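Local coordinates for protein isoflavone reductase (Medicago sativa, PDB 2GAS) that reduces achiral isoflavones to chiral isoflavanones with NADPH, on the way to the pterocarpan phytoalexin medicarpin, at residues Val123-Gln128 with His259-Ala264; Ala187-Ala192 with Val212-Pro217. One frame throughout, in Å; residues are numbered along the deposited sequence.

Interaction 1 of 2, residues Val123-Gln128 with His259-Ala264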
ATOM      1  N   VAL A 123       4.300  14.752 -10.686  1.00 21.42           N
ATOM      2  CA  VAL A 123       5.160  15.928 -10.601  1.00 21.76           C
ATOM      3  C   VAL A 123       5.797  15.972  -9.214  1.00 22.74           C
ATOM      4  O   VAL A 123       5.357  15.277  -8.296  1.00 22.66           O
ATOM      5  CB  VAL A 123       4.349  17.228 -10.825  1.00 22.12           C
ATOM      6  CG1 VAL A 123       3.648  17.174 -12.169  1.00 22.51           C
ATOM      7  CG2 VAL A 123       3.337  17.415  -9.707  1.00 21.95           C
ATOM      8  N   GLU A 124       6.842  16.777  -9.054  1.00 22.63           N
ATOM      9  CA  GLU A 124       7.492  16.884  -7.756  1.00 23.62           C
ATOM     10  C   GLU A 124       6.529  17.537  -6.769  1.00 23.91           C
ATOM     11  O   GLU A 124       5.621  18.274  -7.167  1.00 25.50           O
ATOM     12  CB  GLU A 124       8.778  17.713  -7.871  1.00 24.58           C
ATOM     13  CG  GLU A 124       9.829  17.103  -8.783  1.00 27.23           C
ATOM     14  CD  GLU A 124      10.387  15.784  -8.259  1.00 30.11           C
ATOM     15  OE1 GLU A 124      11.207  15.169  -8.974  1.00 31.07           O
ATOM     16  OE2 GLU A 124      10.016  15.364  -7.141  1.00 29.27           O
ATOM     17  N   PRO A 125       6.725  17.301  -5.465  1.00 24.14           N
ATOM     18  CA  PRO A 125       7.781  16.476  -4.870  1.00 24.03           C
ATOM     19  C   PRO A 125       7.478  14.976  -4.774  1.00 24.36           C
ATOM     20  O   PRO A 125       8.317  14.204  -4.310  1.00 25.56           O
ATOM     21  CB  PRO A 125       7.953  17.104  -3.495  1.00 24.52           C
ATOM     22  CG  PRO A 125       6.537  17.426  -3.129  1.00 25.06           C
ATOM     23  CD  PRO A 125       5.971  18.014  -4.416  1.00 23.69           C
ATOM     24  N   VAL A 126       6.296  14.550  -5.210  1.00 23.35           N
ATOM     25  CA  VAL A 126       5.972  13.131  -5.104  1.00 21.49           C
ATOM     26  C   VAL A 126       6.710  12.287  -6.140  1.00 22.07           C
ATOM     27  O   VAL A 126       7.032  11.123  -5.891  1.00 20.43           O
ATOM     28  CB  VAL A 126       4.432  12.881  -5.207  1.00 24.20           C
ATOM     29  CG1 VAL A 126       3.966  12.940  -6.652  1.00 23.00           C
ATOM     30  CG2 VAL A 126       4.087  11.541  -4.579  1.00 22.98           C
ATOM     31  N   ARG A 127       7.005  12.884  -7.290  1.00 21.86           N
ATOM     32  CA  ARG A 127       7.701  12.181  -8.359  1.00 23.17           C
ATOM     33  C   ARG A 127       8.983  11.514  -7.874  1.00 23.18           C
ATOM     34  O   ARG A 127       9.248  10.357  -8.206  1.00 22.56           O
ATOM     35  CB  ARG A 127       8.033  13.145  -9.500  1.00 25.60           C
ATOM     36  CG  ARG A 127       8.668  12.476 -10.711  1.00 28.94           C
ATOM     37  CD  ARG A 127       9.051  13.499 -11.770  1.00 32.72           C
ATOM     38  NE  ARG A 127       9.472  12.874 -13.023  1.00 36.70           N
ATOM     39  CZ  ARG A 127       8.654  12.247 -13.867  1.00 39.03           C
ATOM     40  NH1 ARG A 127       7.356  12.152 -13.602  1.00 38.78           N
ATOM     41  NH2 ARG A 127       9.135  11.717 -14.985  1.00 41.18           N
ATOM     42  N   GLN A 128       9.777  12.233  -7.085  1.00 22.65           N
ATOM     43  CA  GLN A 128      11.029  11.667  -6.599  1.00 23.43           C
ATOM     44  C   GLN A 128      10.839  10.447  -5.704  1.00 22.75           C
ATOM     45  O   GLN A 128      11.664   9.528  -5.724  1.00 22.27           O
ATOM     46  CB  GLN A 128      11.856  12.716  -5.853  1.00 26.04           C
ATOM     47  CG  GLN A 128      13.201  12.163  -5.378  1.00 33.51           C
ATOM     48  CD  GLN A 128      13.960  11.447  -6.492  1.00 37.33           C
ATOM     49  OE1 GLN A 128      14.293  12.049  -7.514  1.00 41.35           O
ATOM     50  NE2 GLN A 128      14.231  10.154  -6.298  1.00 36.59           N
ATOM     51  N   HIS A 259       2.208  19.940   2.275  1.00 34.67           N
ATOM     52  CA  HIS A 259       0.997  20.224   1.512  1.00 33.94           C
ATOM     53  C   HIS A 259       1.211  20.034   0.011  1.00 30.67           C
ATOM     54  O   HIS A 259       0.327  19.550  -0.700  1.00 30.92           O
ATOM     55  CB  HIS A 259       0.527  21.652   1.792  1.00 36.60           C
ATOM     56  CG  HIS A 259       0.560  22.021   3.243  1.00 41.64           C
ATOM     57  ND1 HIS A 259       1.721  22.387   3.890  1.00 42.93           N
ATOM     58  CD2 HIS A 259      -0.418  22.050   4.179  1.00 42.24           C
ATOM     59  CE1 HIS A 259       1.455  22.629   5.162  1.00 43.70           C
ATOM     60  NE2 HIS A 259       0.165  22.431   5.362  1.00 42.95           N
ATOM     61  N   ASN A 260       2.387  20.418  -0.470  1.00 29.19           N
ATOM     62  CA  ASN A 260       2.691  20.268  -1.885  1.00 26.64           C
ATOM     63  C   ASN A 260       2.768  18.787  -2.245  1.00 26.87           C
ATOM     64  O   ASN A 260       2.344  18.375  -3.325  1.00 23.63           O
ATOM     65  CB  ASN A 260       4.013  20.969  -2.234  1.00 29.13           C
ATOM     66  CG  ASN A 260       5.176  20.526  -1.354  1.00 29.60           C
ATOM     67  OD1 ASN A 260       6.337  20.804  -1.666  1.00 32.89           O
ATOM     68  ND2 ASN A 260       4.876  19.855  -0.251  1.00 29.56           N
ATOM     69  N   TYR A 261       3.305  17.991  -1.326  1.00 26.05           N
ATOM     70  CA  TYR A 261       3.442  16.555  -1.531  1.00 25.78           C
ATOM     71  C   TYR A 261       2.064  15.912  -1.646  1.00 24.10           C
ATOM     72  O   TYR A 261       1.817  15.091  -2.529  1.00 23.87           O
ATOM     73  CB  TYR A 261       4.192  15.932  -0.355  1.00 27.82           C
ATOM     74  CG  TYR A 261       4.446  14.453  -0.509  1.00 30.90           C
ATOM     75  CD1 TYR A 261       5.544  13.985  -1.230  1.00 33.78           C
ATOM     76  CD2 TYR A 261       3.581  13.515   0.058  1.00 32.90           C
ATOM     77  CE1 TYR A 261       5.775  12.616  -1.381  1.00 34.64           C
ATOM     78  CE2 TYR A 261       3.803  12.147  -0.090  1.00 34.78           C
ATOM     79  CZ  TYR A 261       4.900  11.705  -0.809  1.00 34.79           C
ATOM     80  OH  TYR A 261       5.126  10.355  -0.950  1.00 36.03           O
ATOM     81  N   LEU A 262       1.175  16.306  -0.744  1.00 23.44           N
ATOM     82  CA  LEU A 262      -0.186  15.786  -0.704  1.00 25.50           C
ATOM     83  C   LEU A 262      -0.928  16.107  -2.000  1.00 23.43           C
ATOM     84  O   LEU A 262      -1.543  15.228  -2.608  1.00 23.44           O
ATOM     85  CB  LEU A 262      -0.922  16.395   0.492  1.00 27.84           C
ATOM     86  CG  LEU A 262      -1.985  15.563   1.205  1.00 30.37           C
ATOM     87  CD1 LEU A 262      -1.348  14.299   1.776  1.00 31.33           C
ATOM     88  CD2 LEU A 262      -2.610  16.393   2.324  1.00 30.96           C
ATOM     89  N   LEU A 263      -0.864  17.365  -2.427  1.00 23.70           N
ATOM     90  CA  LEU A 263      -1.533  17.776  -3.657  1.00 22.29           C
ATOM     91  C   LEU A 263      -0.962  17.064  -4.873  1.00 20.19           C
ATOM     92  O   LEU A 263      -1.696  16.728  -5.802  1.00 18.22           O
ATOM     93  CB  LEU A 263      -1.414  19.287  -3.867  1.00 25.52           C
ATOM     94  CG  LEU A 263      -2.581  20.169  -3.428  1.00 30.26           C
ATOM     95  CD1 LEU A 263      -2.355  21.571  -3.975  1.00 29.17           C
ATOM     96  CD2 LEU A 263      -3.899  19.609  -3.952  1.00 30.14           C
ATOM     97  N   ALA A 264       0.351  16.846  -4.881  1.00 18.54           N
ATOM     98  CA  ALA A 264       0.980  16.161  -6.005  1.00 17.52           C
ATOM     99  C   ALA A 264       0.489  14.713  -6.046  1.00 17.65           C
ATOM    100  O   ALA A 264       0.283  14.147  -7.114  1.00 16.29           O
ATOM    101  CB  ALA A 264       2.499  16.206  -5.872  1.00 18.13           C
TER

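Interaction 2 of 2, residues Ala187-Ala192 with Val212-Pro217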
ATOM      1  N   ALA A 187      -8.665   3.760  -7.997  1.00 16.62           N
ATOM      2  CA  ALA A 187      -8.885   2.410  -7.464  1.00 15.98           C
ATOM      3  C   ALA A 187      -8.719   2.438  -5.948  1.00 17.23           C
ATOM      4  O   ALA A 187      -7.669   2.834  -5.445  1.00 16.87           O
ATOM      5  CB  ALA A 187      -7.893   1.429  -8.097  1.00 17.03           C
ATOM      6  N   TYR A 188      -9.762   2.026  -5.225  1.00 15.52           N
ATOM      7  CA  TYR A 188      -9.754   2.034  -3.765  1.00 14.77           C
ATOM      8  C   TYR A 188      -9.853   0.645  -3.143  1.00 15.55           C
ATOM      9  O   TYR A 188     -10.546  -0.227  -3.658  1.00 16.51           O
ATOM     10  CB  TYR A 188     -10.908   2.895  -3.245  1.00 14.44           C
ATOM     11  CG  TYR A 188     -10.887   4.305  -3.776  1.00 14.94           C
ATOM     12  CD1 TYR A 188     -11.532   4.627  -4.971  1.00 16.54           C
ATOM     13  CD2 TYR A 188     -10.185   5.309  -3.114  1.00 15.67           C
ATOM     14  CE1 TYR A 188     -11.477   5.916  -5.495  1.00 17.75           C
ATOM     15  CE2 TYR A 188     -10.120   6.605  -3.631  1.00 17.21           C
ATOM     16  CZ  TYR A 188     -10.767   6.899  -4.821  1.00 18.84           C
ATOM     17  OH  TYR A 188     -10.694   8.175  -5.347  1.00 18.87           O
ATOM     18  N   VAL A 189      -9.171   0.461  -2.018  1.00 16.61           N
ATOM     19  CA  VAL A 189      -9.165  -0.821  -1.322  1.00 16.11           C
ATOM     20  C   VAL A 189      -8.873  -0.589   0.160  1.00 14.81           C
ATOM     21  O   VAL A 189      -8.072   0.282   0.511  1.00 14.88           O
ATOM     22  CB  VAL A 189      -8.093  -1.766  -1.944  1.00 17.17           C
ATOM     23  CG1 VAL A 189      -6.709  -1.139  -1.830  1.00 18.10           C
ATOM     24  CG2 VAL A 189      -8.120  -3.126  -1.268  1.00 14.93           C
ATOM     25  N   THR A 190      -9.523  -1.350   1.036  1.00 14.91           N
ATOM     26  CA  THR A 190      -9.284  -1.176   2.466  1.00 15.39           C
ATOM     27  C   THR A 190      -7.936  -1.778   2.847  1.00 14.34           C
ATOM     28  O   THR A 190      -7.418  -2.646   2.148  1.00 13.63           O
ATOM     29  CB  THR A 190     -10.375  -1.849   3.330  1.00 17.07           C
ATOM     30  OG1 THR A 190     -10.285  -3.275   3.195  1.00 16.27           O
ATOM     31  CG2 THR A 190     -11.758  -1.396   2.891  1.00 14.55           C
ATOM     32  N   GLU A 191      -7.370  -1.317   3.960  1.00 15.83           N
ATOM     33  CA  GLU A 191      -6.087  -1.838   4.416  1.00 17.06           C
ATOM     34  C   GLU A 191      -6.213  -3.331   4.706  1.00 16.64           C
ATOM     35  O   GLU A 191      -5.322  -4.110   4.375  1.00 16.12           O
ATOM     36  CB  GLU A 191      -5.613  -1.111   5.680  1.00 18.47           C
ATOM     37  CG  GLU A 191      -5.287   0.377   5.495  1.00 20.09           C
ATOM     38  CD  GLU A 191      -6.523   1.225   5.265  1.00 24.33           C
ATOM     39  OE1 GLU A 191      -7.547   0.971   5.928  1.00 28.02           O
ATOM     40  OE2 GLU A 191      -6.470   2.153   4.437  1.00 25.69           O
ATOM     41  N   ALA A 192      -7.324  -3.731   5.316  1.00 16.53           N
ATOM     42  CA  ALA A 192      -7.537  -5.138   5.629  1.00 16.47           C
ATOM     43  C   ALA A 192      -7.478  -5.984   4.360  1.00 15.51           C
ATOM     44  O   ALA A 192      -6.828  -7.036   4.328  1.00 16.05           O
ATOM     45  CB  ALA A 192      -8.893  -5.323   6.324  1.00 16.12           C
ATOM     46  N   VAL A 212       1.523  -7.182  -9.045  1.00 15.23           N
ATOM     47  CA  VAL A 212       0.117  -7.550  -8.844  1.00 15.84           C
ATOM     48  C   VAL A 212      -0.649  -6.250  -8.641  1.00 16.34           C
ATOM     49  O   VAL A 212      -0.326  -5.460  -7.753  1.00 16.07           O
ATOM     50  CB  VAL A 212      -0.050  -8.468  -7.612  1.00 15.04           C
ATOM     51  CG1 VAL A 212      -1.527  -8.751  -7.353  1.00 17.02           C
ATOM     52  CG2 VAL A 212       0.688  -9.770  -7.845  1.00 16.49           C
ATOM     53  N   HIS A 213      -1.665  -6.031  -9.470  1.00 15.84           N
ATOM     54  CA  HIS A 213      -2.448  -4.802  -9.424  1.00 16.70           C
ATOM     55  C   HIS A 213      -3.829  -4.990  -8.833  1.00 16.39           C
ATOM     56  O   HIS A 213      -4.566  -5.889  -9.238  1.00 16.75           O
ATOM     57  CB  HIS A 213      -2.586  -4.252 -10.841  1.00 17.63           C
ATOM     58  CG  HIS A 213      -1.284  -4.161 -11.568  1.00 17.79           C
ATOM     59  ND1 HIS A 213      -0.503  -3.024 -11.551  1.00 16.08           N
ATOM     60  CD2 HIS A 213      -0.586  -5.089 -12.263  1.00 17.34           C
ATOM     61  CE1 HIS A 213       0.622  -3.260 -12.204  1.00 16.30           C
ATOM     62  NE2 HIS A 213       0.597  -4.505 -12.644  1.00 18.02           N
ATOM     63  N   ILE A 214      -4.178  -4.130  -7.883  1.00 16.16           N
ATOM     64  CA  ILE A 214      -5.489  -4.201  -7.260  1.00 17.46           C
ATOM     65  C   ILE A 214      -6.381  -3.088  -7.808  1.00 17.52           C
ATOM     66  O   ILE A 214      -6.221  -1.920  -7.459  1.00 19.59           O
ATOM     67  CB  ILE A 214      -5.405  -4.039  -5.719  1.00 18.22           C
ATOM     68  CG1 ILE A 214      -4.336  -4.970  -5.138  1.00 21.49           C
ATOM     69  CG2 ILE A 214      -6.771  -4.322  -5.091  1.00 18.83           C
ATOM     70  CD1 ILE A 214      -4.661  -6.426  -5.233  1.00 29.25           C
ATOM     71  N   ARG A 215      -7.288  -3.450  -8.708  1.00 18.00           N
ATOM     72  CA  ARG A 215      -8.256  -2.513  -9.276  1.00 18.46           C
ATOM     73  C   ARG A 215      -9.560  -3.302  -9.191  1.00 18.80           C
ATOM     74  O   ARG A 215      -9.916  -4.015 -10.124  1.00 19.58           O
ATOM     75  CB  ARG A 215      -7.948  -2.182 -10.744  1.00 19.72           C
ATOM     76  CG  ARG A 215      -6.951  -1.045 -10.970  1.00 22.21           C
ATOM     77  CD  ARG A 215      -5.562  -1.554 -11.313  1.00 23.15           C
ATOM     78  NE  ARG A 215      -5.514  -2.354 -12.541  1.00 20.90           N
ATOM     79  CZ  ARG A 215      -5.311  -1.871 -13.767  1.00 19.56           C
ATOM     80  NH1 ARG A 215      -5.138  -0.571 -13.966  1.00 18.38           N
ATOM     81  NH2 ARG A 215      -5.242  -2.704 -14.798  1.00 20.32           N
ATOM     82  N   LEU A 216     -10.249  -3.185  -8.060  1.00 18.96           N
ATOM     83  CA  LEU A 216     -11.494  -3.921  -7.832  1.00 18.69           C
ATOM     84  C   LEU A 216     -12.686  -3.234  -8.509  1.00 19.17           C
ATOM     85  O   LEU A 216     -12.959  -2.061  -8.281  1.00 19.10           O
ATOM     86  CB  LEU A 216     -11.712  -4.068  -6.324  1.00 18.10           C
ATOM     87  CG  LEU A 216     -10.485  -4.630  -5.583  1.00 18.97           C
ATOM     88  CD1 LEU A 216     -10.651  -4.450  -4.089  1.00 20.28           C
ATOM     89  CD2 LEU A 216     -10.287  -6.100  -5.936  1.00 20.15           C
ATOM     90  N   PRO A 217     -13.421  -3.977  -9.351  1.00 21.50           N
ATOM     91  CA  PRO A 217     -14.582  -3.472 -10.091  1.00 21.57           C
ATOM     92  C   PRO A 217     -15.506  -2.466  -9.406  1.00 21.57           C
ATOM     93  O   PRO A 217     -15.704  -1.366  -9.916  1.00 23.05           O
ATOM     94  CB  PRO A 217     -15.303  -4.754 -10.495  1.00 23.89           C
ATOM     95  CG  PRO A 217     -14.157  -5.667 -10.775  1.00 22.91           C
ATOM     96  CD  PRO A 217     -13.257  -5.425  -9.574  1.00 21.11           C
TER
HETATM   97  O   HOH W   1      -9.602  -1.211  -5.968  1.00 18.25           O

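Interaction 1 of 2, residues Val123-Gln128 with His259-Ala264
Pro-125 and Val-126 pack against Tyr-261 and Ala-264 on the first turns of helix 259-271. The contact is apolar, and no hydrogen bond crosses it. Pro-125 follows a cis peptide bond and turns its ring toward the helix. Its CG lies 3.6 Å from Tyr-261 CA and reaches the tyrosine ring at the edge, near the ring plane. The same CG rests beside the side chain of Asn-260. Tyr-261 has CG anti to the backbone N (chi1 -177°), which carries the ring across Val-126. The two side chains cross at about a right angle. Val-126 CG2 meets Tyr-261 CE1 at 3.8 Å and also touches CZ and OH. Its other branch, CG1, sits 3.7 Å from Ala-264 CB. Thus the two methyls of Val-126 divide between Tyr-261 and Ala-264. An alanine in place of Tyr-261 would probably leave Val-126 CG2 without its ring partner and open a gap beside Pro-125. Val-123 CG2 also approaches Ala-264 CB, at 4.1 Å. Val-123 also touches Leu-249 and Ile-252, so the loop leading into helix 126-143 packs on both helix 245-254 and helix 259-271.

Interaction 2 of 2, residues Ala187-Ala192 with Val212-Pro217
Tyr-188 O is gripped by a water and by the side-chain amide of Asn-219. The water donates to Tyr-188 O at 2.7 Å and accepts from Leu-216 N at 2.9 Å. It thereby joins the two segments, between which no direct hydrogen bond forms. The backbone of Leu-216 is thus tied to the end of strand 185-189 through one water. The side chains that meet are mostly aliphatic. Val-189 CG2 is set anti to the backbone N (chi1 60° for CG1). This methyl meets Leu-216 CD1 at 4.0 Å, the two side chains crossing obliquely. It also lies 4.2 Å from Ile-214 CG2. One branch of Val-189 therefore serves both hydrophobic neighbours. Ala-187 points its methyl the same way, toward the other segment. Its CB is 3.8 Å from Ile-214 O and 3.9 Å from Arg-215 CG. Beyond CG the arginine leads away, to a salt bridge with Glu-286 and a cation-pi contact with Tyr-277. Phe-197 of helix 191-202 touches both Ile-214 and Leu-216. Strand 185-189, that helix and strand 210-213 follow one another in the chain. The contact brings the end of the first strand against the loop after the second. It thus joins the mixed sheet of strand 185-189 to the small parallel sheet of strand 210-213, both apart from the five-stranded Rossmann sheet of this NmrA-type reductase.

Overall arrangement
Interaction 2 is the core contact and interaction 1 the more peripheral one. Their centres lie about 9 and 17 Å from the centre of the chain. The contacts lie about 22 Å apart between centres and about 12 Å between nearest atoms. Along the chain, interaction 2 is nested inside the loop closed by interaction 1. They hold different elements. Interaction 1 joins a loop and helix start to another helix, while interaction 2 joins a strand end to a loop. Both rely on aliphatic groups: interaction 1, partly buried, adds an aromatic ring; interaction 2, buried, adds a bridging water. Tyr-261 of interaction 1 has its side chain about 7 Å from that of Lys-133, the inferred proton acceptor.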